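Reticulocyte binding protein (Streptococcus agalactiae COH1, PDB 3FAW) probably hydrolyses alpha-1,6 branch linkages of pullulan and related alpha-glucans, as a cell-wall-anchored streptococcal pullulanase of the TIM-barrel alpha-amylase type. Local coordinates at residues F707-K712 against D716-L721; A738-D743 against E766-L771. One frame throughout, in Å; residues are numbered along the deposited sequence.

Interaction 1 (F707-K712 against D716-L721)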
ATOM      1  N   PHE A 707      -3.472  17.451  20.211  1.00 13.29           N
ATOM      2  CA  PHE A 707      -4.037  16.414  19.343  1.00 14.66           C
ATOM      3  C   PHE A 707      -2.970  15.433  18.827  1.00 16.13           C
ATOM      4  O   PHE A 707      -3.276  14.547  18.027  1.00 17.11           O
ATOM      5  CB  PHE A 707      -4.757  17.062  18.153  1.00 14.93           C
ATOM      6  CG  PHE A 707      -5.859  18.017  18.549  1.00 13.87           C
ATOM      7  CD1 PHE A 707      -6.987  17.559  19.222  1.00 15.80           C
ATOM      8  CD2 PHE A 707      -5.776  19.370  18.233  1.00 12.21           C
ATOM      9  CE1 PHE A 707      -8.006  18.434  19.588  1.00 16.12           C
ATOM     10  CE2 PHE A 707      -6.793  20.252  18.592  1.00 11.50           C
ATOM     11  CZ  PHE A 707      -7.908  19.786  19.268  1.00 13.11           C
ATOM     12  N   ARG A 708      -1.729  15.589  19.298  1.00 16.44           N
ATOM     13  CA  ARG A 708      -0.576  14.869  18.750  1.00 16.72           C
ATOM     14  C   ARG A 708       0.402  14.465  19.853  1.00 16.70           C
ATOM     15  O   ARG A 708       1.601  14.745  19.757  1.00 17.44           O
ATOM     16  CB  ARG A 708       0.163  15.757  17.749  1.00 17.12           C
ATOM     17  CG  ARG A 708      -0.605  16.108  16.483  1.00 17.20           C
ATOM     18  CD  ARG A 708      -0.354  17.543  16.095  1.00 18.99           C
ATOM     19  NE  ARG A 708       1.069  17.862  16.124  1.00 21.65           N
ATOM     20  CZ  ARG A 708       1.580  19.078  16.300  1.00 18.73           C
ATOM     21  NH1 ARG A 708       0.800  20.138  16.466  1.00 19.75           N
ATOM     22  NH2 ARG A 708       2.892  19.232  16.307  1.00 20.55           N
ATOM     23  N   LYS A 709      -0.110  13.806  20.891  1.00 15.81           N
ATOM     24  CA  LYS A 709       0.721  13.386  22.025  1.00 16.30           C
ATOM     25  C   LYS A 709       1.619  12.197  21.673  1.00 16.78           C
ATOM     26  O   LYS A 709       1.316  11.416  20.768  1.00 15.21           O
ATOM     27  CB  LYS A 709      -0.145  13.053  23.242  1.00 16.43           C
ATOM     28  CG  LYS A 709      -0.803  14.271  23.851  1.00 18.36           C
ATOM     29  CD  LYS A 709      -1.887  13.895  24.847  1.00 21.47           C
ATOM     30  CE  LYS A 709      -2.645  15.129  25.315  1.00 21.64           C
ATOM     31  NZ  LYS A 709      -1.731  16.176  25.847  1.00 18.90           N
ATOM     32  N   LEU A 710       2.720  12.072  22.410  1.00 17.98           N
ATOM     33  CA  LEU A 710       3.770  11.109  22.082  1.00 18.85           C
ATOM     34  C   LEU A 710       3.510   9.734  22.692  1.00 18.29           C
ATOM     35  O   LEU A 710       3.764   8.717  22.049  1.00 18.30           O
ATOM     36  CB  LEU A 710       5.137  11.627  22.534  1.00 18.84           C
ATOM     37  CG  LEU A 710       5.629  12.924  21.883  1.00 21.80           C
ATOM     38  CD1 LEU A 710       4.895  14.136  22.444  1.00 24.08           C
ATOM     39  CD2 LEU A 710       7.131  13.090  22.077  1.00 22.62           C
ATOM     40  N   SER A 711       2.998   9.706  23.922  1.00 17.31           N
ATOM     41  CA  SER A 711       2.841   8.450  24.656  1.00 16.80           C
ATOM     42  C   SER A 711       1.397   8.162  25.054  1.00 15.57           C
ATOM     43  O   SER A 711       0.585   9.077  25.195  1.00 13.61           O
ATOM     44  CB  SER A 711       3.723   8.460  25.908  1.00 17.85           C
ATOM     45  OG  SER A 711       3.256   9.399  26.865  1.00 20.64           O
ATOM     46  N   LYS A 712       1.099   6.874  25.226  1.00 14.52           N
ATOM     47  CA  LYS A 712      -0.156   6.424  25.824  1.00 15.40           C
ATOM     48  C   LYS A 712      -0.275   6.924  27.264  1.00 14.90           C
ATOM     49  O   LYS A 712      -1.361   7.294  27.710  1.00 13.14           O
ATOM     50  CB  LYS A 712      -0.240   4.890  25.793  1.00 15.58           C
ATOM     51  CG  LYS A 712      -1.356   4.288  26.646  1.00 15.53           C
ATOM     52  CD  LYS A 712      -1.638   2.844  26.258  1.00 19.04           C
ATOM     53  CE  LYS A 712      -2.368   2.093  27.362  1.00 20.19           C
ATOM     54  NZ  LYS A 712      -3.620   2.778  27.776  1.00 22.76           N
ATOM     55  N   ASP A 716      -3.670   9.039  28.445  1.00 15.40           N
ATOM     56  CA  ASP A 716      -4.621   8.634  29.496  1.00 17.08           C
ATOM     57  C   ASP A 716      -4.730   9.660  30.630  1.00 18.12           C
ATOM     58  O   ASP A 716      -5.785   9.784  31.261  1.00 18.88           O
ATOM     59  CB  ASP A 716      -4.245   7.269  30.090  1.00 16.57           C
ATOM     60  CG  ASP A 716      -4.524   6.115  29.142  1.00 16.67           C
ATOM     61  OD1 ASP A 716      -5.409   6.232  28.274  1.00 14.93           O
ATOM     62  OD2 ASP A 716      -3.856   5.071  29.277  1.00 22.23           O
ATOM     63  N   ARG A 717      -3.642  10.386  30.881  1.00 17.90           N
ATOM     64  CA  ARG A 717      -3.593  11.383  31.952  1.00 18.83           C
ATOM     65  C   ARG A 717      -4.085  12.764  31.542  1.00 17.86           C
ATOM     66  O   ARG A 717      -4.467  13.557  32.401  1.00 17.78           O
ATOM     67  CB  ARG A 717      -2.160  11.528  32.465  1.00 19.29           C
ATOM     68  CG  ARG A 717      -1.676  10.347  33.271  1.00 22.72           C
ATOM     69  CD  ARG A 717      -0.174  10.353  33.366  1.00 24.54           C
ATOM     70  NE  ARG A 717       0.313   9.345  34.302  0.80 25.76           N
ATOM     71  CZ  ARG A 717       1.570   8.913  34.361  0.80 24.79           C
ATOM     72  NH1 ARG A 717       2.490   9.394  33.527  1.00 22.65           N
ATOM     73  NH2 ARG A 717       1.909   7.992  35.258  1.00 25.25           N
ATOM     74  N   GLU A 718      -4.049  13.063  30.244  1.00 18.14           N
ATOM     75  CA  GLU A 718      -4.328  14.421  29.759  1.00 18.23           C
ATOM     76  C   GLU A 718      -5.516  14.528  28.803  1.00 17.89           C
ATOM     77  O   GLU A 718      -5.961  15.639  28.506  1.00 17.41           O
ATOM     78  CB  GLU A 718      -3.076  15.006  29.103  1.00 18.96           C
ATOM     79  CG  GLU A 718      -1.895  15.140  30.066  1.00 20.97           C
ATOM     80  CD  GLU A 718      -0.548  15.269  29.372  1.00 22.18           C
ATOM     81  OE1 GLU A 718      -0.511  15.474  28.139  1.00 22.85           O
ATOM     82  OE2 GLU A 718       0.483  15.161  30.074  1.00 26.39           O
ATOM     83  N   VAL A 719      -6.017  13.389  28.319  1.00 17.47           N
ATOM     84  CA  VAL A 719      -7.223  13.359  27.496  1.00 16.16           C
ATOM     85  C   VAL A 719      -8.330  12.653  28.276  1.00 16.68           C
ATOM     86  O   VAL A 719      -8.189  11.484  28.642  1.00 13.83           O
ATOM     87  CB  VAL A 719      -6.983  12.646  26.152  1.00 16.36           C
ATOM     88  CG1 VAL A 719      -8.240  12.697  25.290  1.00 14.68           C
ATOM     89  CG2 VAL A 719      -5.802  13.279  25.416  1.00 13.14           C
ATOM     90  N   SER A 720      -9.429  13.372  28.518  1.00 18.10           N
ATOM     91  CA  SER A 720     -10.512  12.895  29.382  1.00 18.29           C
ATOM     92  C   SER A 720     -11.886  12.973  28.710  1.00 17.57           C
ATOM     93  O   SER A 720     -12.099  13.749  27.776  1.00 16.35           O
ATOM     94  CB  SER A 720     -10.514  13.675  30.703  1.00 19.11           C
ATOM     95  OG  SER A 720     -10.530  15.076  30.487  1.00 20.79           O
ATOM     96  N   LEU A 721     -12.810  12.148  29.200  1.00 17.86           N
ATOM     97  CA  LEU A 721     -14.147  12.028  28.622  1.00 16.99           C
ATOM     98  C   LEU A 721     -15.139  12.917  29.369  1.00 17.73           C
ATOM     99  O   LEU A 721     -15.439  12.675  30.540  1.00 17.90           O
ATOM    100  CB  LEU A 721     -14.608  10.568  28.676  1.00 17.05           C
ATOM    101  CG  LEU A 721     -15.968  10.237  28.057  1.00 15.91           C
ATOM    102  CD1 LEU A 721     -15.976  10.538  26.558  1.00 17.30           C
ATOM    103  CD2 LEU A 721     -16.320   8.785  28.317  1.00 15.39           C
TER
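K709 and E718 bring their charged ends together at the C-terminal end of the short helix 712-718, K709 NZ meeting E718 OE1 at 2.7 Å in a salt bridge that reaches the carboxylate oxygen nearly along its C-O axis. The K709 chain runs extended to CE and then bends (chi4 -54°), turning the ammonium to OE1. E718 starts beside its own backbone N (chi1 -62°) and runs out extended across the lysine, whose CE and NZ lie alongside E718 CB. That ammonium also donates to the backbone O of I742, so a carboxylate and a peptide carbonyl share one buried amine. The aliphatic part of this lysine crosses V719, K709 CE lying 3.7 Å from V719 CG2, the branch beside the valine's own backbone N. K712 and D716 form a second salt bridge one helical turn apart. K712 NZ comes to the syn side of D716 OD2, at 2.8 Å, its chain leaving with CG anti to the backbone N (chi1 168°) and curling at the last torsion. In the same turn D716 N donates to K712 O at 3.0 Å. D716 OD1 is held by K552 and Q554. S711 caps the start of the helix through E714 N. The loop 707-712 follows helix 685-703, and helix 712-718 leads into edge strand 720-721, whose neighbour 736-742 meets K709 and V719 at T741.

Interaction 2 (A738-D743 against E766-L771)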
ATOM      1  N   ALA A 738     -18.224  14.148  23.824  1.00 16.34           N
ATOM      2  CA  ALA A 738     -17.377  15.316  24.067  1.00 16.42           C
ATOM      3  C   ALA A 738     -16.138  14.906  24.846  1.00 15.79           C
ATOM      4  O   ALA A 738     -16.223  14.090  25.762  1.00 16.48           O
ATOM      5  CB  ALA A 738     -18.145  16.389  24.823  1.00 15.38           C
ATOM      6  N   TYR A 739     -14.991  15.470  24.476  1.00 16.28           N
ATOM      7  CA  TYR A 739     -13.728  15.167  25.150  1.00 17.48           C
ATOM      8  C   TYR A 739     -12.808  16.371  25.237  1.00 16.77           C
ATOM      9  O   TYR A 739     -12.853  17.267  24.398  1.00 16.48           O
ATOM     10  CB  TYR A 739     -12.989  14.006  24.472  1.00 17.39           C
ATOM     11  CG  TYR A 739     -12.926  14.072  22.963  1.00 19.04           C
ATOM     12  CD1 TYR A 739     -11.795  14.558  22.304  1.00 18.43           C
ATOM     13  CD2 TYR A 739     -13.991  13.620  22.193  1.00 16.28           C
ATOM     14  CE1 TYR A 739     -11.739  14.599  20.913  1.00 18.17           C
ATOM     15  CE2 TYR A 739     -13.947  13.662  20.817  1.00 17.76           C
ATOM     16  CZ  TYR A 739     -12.824  14.144  20.177  1.00 19.48           C
ATOM     17  OH  TYR A 739     -12.809  14.168  18.799  1.00 18.05           O
ATOM     18  N   GLN A 740     -11.968  16.362  26.266  1.00 17.54           N
ATOM     19  CA  GLN A 740     -11.032  17.446  26.523  1.00 17.07           C
ATOM     20  C   GLN A 740      -9.594  16.945  26.462  1.00 16.92           C
ATOM     21  O   GLN A 740      -9.275  15.873  26.975  1.00 14.80           O
ATOM     22  CB  GLN A 740     -11.299  18.050  27.898  1.00 17.43           C
ATOM     23  CG  GLN A 740     -10.583  19.373  28.143  1.00 18.73           C
ATOM     24  CD  GLN A 740     -10.713  19.827  29.581  1.00 18.78           C
ATOM     25  OE1 GLN A 740     -11.571  20.807  29.811  1.00 17.89           O
ATOM     26  NE2 GLN A 740     -10.051  19.297  30.477  1.00 14.46           N
ATOM     27  N   THR A 741      -8.736  17.734  25.824  1.00 18.52           N
ATOM     28  CA  THR A 741      -7.303  17.479  25.820  1.00 18.91           C
ATOM     29  C   THR A 741      -6.559  18.762  26.196  1.00 20.30           C
ATOM     30  O   THR A 741      -7.099  19.864  26.082  1.00 19.85           O
ATOM     31  CB  THR A 741      -6.818  16.934  24.452  1.00 19.16           C
ATOM     32  OG1 THR A 741      -5.401  16.724  24.496  1.00 19.68           O
ATOM     33  CG2 THR A 741      -7.163  17.893  23.315  1.00 15.06           C
ATOM     34  N   ILE A 742      -5.324  18.598  26.662  1.00 21.14           N
ATOM     35  CA  ILE A 742      -4.490  19.710  27.114  1.00 21.87           C
ATOM     36  C   ILE A 742      -3.132  19.573  26.439  1.00 22.57           C
ATOM     37  O   ILE A 742      -2.622  18.459  26.298  1.00 22.39           O
ATOM     38  CB  ILE A 742      -4.289  19.685  28.655  1.00 22.49           C
ATOM     39  CG1 ILE A 742      -5.600  19.350  29.380  1.00 23.32           C
ATOM     40  CG2 ILE A 742      -3.730  21.018  29.137  1.00 22.02           C
ATOM     41  CD1 ILE A 742      -5.464  19.225  30.888  1.00 23.11           C
ATOM     42  N   ASP A 743      -2.544  20.686  26.011  1.00 22.91           N
ATOM     43  CA  ASP A 743      -1.233  20.631  25.358  1.00 23.21           C
ATOM     44  C   ASP A 743      -0.099  20.944  26.337  1.00 23.40           C
ATOM     45  O   ASP A 743      -0.343  21.238  27.513  1.00 21.70           O
ATOM     46  CB  ASP A 743      -1.195  21.520  24.102  1.00 23.55           C
ATOM     47  CG  ASP A 743      -1.167  23.004  24.407  1.00 24.12           C
ATOM     48  OD1 ASP A 743      -1.132  23.394  25.591  1.00 26.98           O
ATOM     49  OD2 ASP A 743      -1.178  23.788  23.433  1.00 25.27           O
ATOM     50  N   GLU A 766     -19.238  21.004  37.766  1.00 21.00           N
ATOM     51  CA  GLU A 766     -18.096  21.662  38.405  1.00 23.19           C
ATOM     52  C   GLU A 766     -16.754  21.250  37.799  1.00 23.03           C
ATOM     53  O   GLU A 766     -15.793  22.021  37.847  1.00 22.76           O
ATOM     54  CB  GLU A 766     -18.089  21.402  39.921  1.00 24.86           C
ATOM     55  CG  GLU A 766     -19.118  22.220  40.692  1.00 26.32           C
ATOM     56  CD  GLU A 766     -18.792  23.703  40.698  1.00 30.50           C
ATOM     57  OE1 GLU A 766     -17.739  24.078  41.260  1.00 31.89           O
ATOM     58  OE2 GLU A 766     -19.586  24.492  40.138  1.00 31.03           O
ATOM     59  N   LYS A 767     -16.691  20.049  37.230  1.00 23.42           N
ATOM     60  CA  LYS A 767     -15.446  19.533  36.654  1.00 24.42           C
ATOM     61  C   LYS A 767     -15.014  20.262  35.378  1.00 24.28           C
ATOM     62  O   LYS A 767     -13.823  20.532  35.196  1.00 24.18           O
ATOM     63  CB  LYS A 767     -15.555  18.028  36.378  1.00 24.48           C
ATOM     64  CG  LYS A 767     -14.252  17.411  35.877  1.00 25.76           C
ATOM     65  CD  LYS A 767     -14.246  15.896  36.018  1.00 27.87           C
ATOM     66  CE  LYS A 767     -13.001  15.283  35.384  1.00 31.34           C
ATOM     67  NZ  LYS A 767     -11.738  15.913  35.857  1.00 34.26           N
ATOM     68  N   TYR A 768     -15.971  20.576  34.502  1.00 23.21           N
ATOM     69  CA  TYR A 768     -15.664  21.198  33.201  1.00 22.47           C
ATOM     70  C   TYR A 768     -16.257  22.604  33.011  1.00 23.13           C
ATOM     71  O   TYR A 768     -16.290  23.113  31.887  1.00 22.14           O
ATOM     72  CB  TYR A 768     -16.112  20.267  32.063  1.00 21.07           C
ATOM     73  CG  TYR A 768     -15.293  18.995  31.977  1.00 19.65           C
ATOM     74  CD1 TYR A 768     -13.981  19.023  31.506  1.00 17.88           C
ATOM     75  CD2 TYR A 768     -15.822  17.767  32.369  1.00 17.74           C
ATOM     76  CE1 TYR A 768     -13.217  17.860  31.427  1.00 16.73           C
ATOM     77  CE2 TYR A 768     -15.065  16.597  32.295  1.00 16.66           C
ATOM     78  CZ  TYR A 768     -13.763  16.653  31.825  1.00 17.06           C
ATOM     79  OH  TYR A 768     -13.006  15.507  31.750  1.00 20.27           O
ATOM     80  N   LYS A 769     -16.695  23.234  34.104  1.00 23.69           N
ATOM     81  CA  LYS A 769     -17.330  24.563  34.050  1.00 24.19           C
ATOM     82  C   LYS A 769     -16.400  25.648  33.499  1.00 22.30           C
ATOM     83  O   LYS A 769     -16.859  26.628  32.910  1.00 21.87           O
ATOM     84  CB  LYS A 769     -17.845  24.991  35.436  1.00 24.39           C
ATOM     85  CG  LYS A 769     -16.753  25.237  36.476  1.00 27.72           C
ATOM     86  CD  LYS A 769     -17.329  25.701  37.804  1.00 26.69           C
ATOM     87  CE  LYS A 769     -16.224  26.079  38.776  1.00 29.26           C
ATOM     88  NZ  LYS A 769     -16.758  26.586  40.073  1.00 31.74           N
ATOM     89  N   HIS A 770     -15.099  25.466  33.701  1.00 20.71           N
ATOM     90  CA  HIS A 770     -14.079  26.388  33.188  1.00 19.07           C
ATOM     91  C   HIS A 770     -14.131  26.573  31.662  1.00 17.96           C
ATOM     92  O   HIS A 770     -13.637  27.573  31.141  1.00 16.65           O
ATOM     93  CB  HIS A 770     -12.686  25.903  33.602  1.00 20.13           C
ATOM     94  CG  HIS A 770     -12.304  24.582  33.011  1.00 20.14           C
ATOM     95  ND1 HIS A 770     -11.529  24.474  31.878  1.00 23.44           N
ATOM     96  CD2 HIS A 770     -12.600  23.315  33.387  1.00 18.66           C
ATOM     97  CE1 HIS A 770     -11.359  23.198  31.584  1.00 22.82           C
ATOM     98  NE2 HIS A 770     -11.999  22.473  32.483  1.00 21.38           N
ATOM     99  N   LEU A 771     -14.726  25.612  30.956  1.00 16.37           N
ATOM    100  CA  LEU A 771     -14.862  25.677  29.499  1.00 16.50           C
ATOM    101  C   LEU A 771     -15.831  26.764  29.028  1.00 16.75           C
ATOM    102  O   LEU A 771     -15.734  27.231  27.893  1.00 16.08           O
ATOM    103  CB  LEU A 771     -15.311  24.321  28.943  1.00 16.81           C
ATOM    104  CG  LEU A 771     -14.355  23.140  29.131  1.00 14.87           C
ATOM    105  CD1 LEU A 771     -14.982  21.862  28.573  1.00 17.35           C
ATOM    106  CD2 LEU A 771     -13.008  23.420  28.473  1.00 11.37           C
TER
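Q740 sets its amide against Y768, H770 and L771, OE1 being the atom nearest each. Q740 OE1 lies 3.0 Å from H770 CE1 at the edge of the imidazole, near its plane; H770 NE2 is close too, but poorly angled for a hydrogen bond. L771 CD2, a methyl, lies 3.3 Å from Q740 OE1. Q740 CD sits at the edge of the Y768 ring, in its plane, with Q740 OE1 3.4 Å from Y768 CD1 and the amide plane turned 78° from the ring. The glutamine gets this far because its chain is extended as far as CD, CG anti to the backbone N (chi1 -168°) and CD anti to CA, before the amide turns across. The strand it leaves, 736-742, belongs to the antiparallel sheet of the C-terminal domain, consistent with the beta domain that follows the barrel in alpha-amylase relatives; the helical turn 766-771 lies over one side of that sheet. L771 N bonds to Y768 O, three residues back, as in a 3-10 turn, while L771 also rests on A750 of the adjacent strand 748-754. Y768 OH is hydrogen-bonded with S720 OG, and the backbone of S720 pairs with that of Q740.

Overall arrangement
Both interactions meet at one antiparallel sheet, through its neighbouring strands 720-721 and 736-742, with their centres about 13 Å apart. Interaction 1 is partly buried and largely ionic, two salt bridges along a short helix and its leading loop; interaction 2 is buried and has no hydrogen bond across it, a single amide set among ring edges and a leucine methyl. Two probable hydrogen bonds join them directly, K709 NZ to I742 O and S720 OG with Y768 OH. The chemistry follows the place in the fold: charges gather round the partly exposed helix 712-718, whereas an uncharged amide occupies the buried layer between sheet and helical turn.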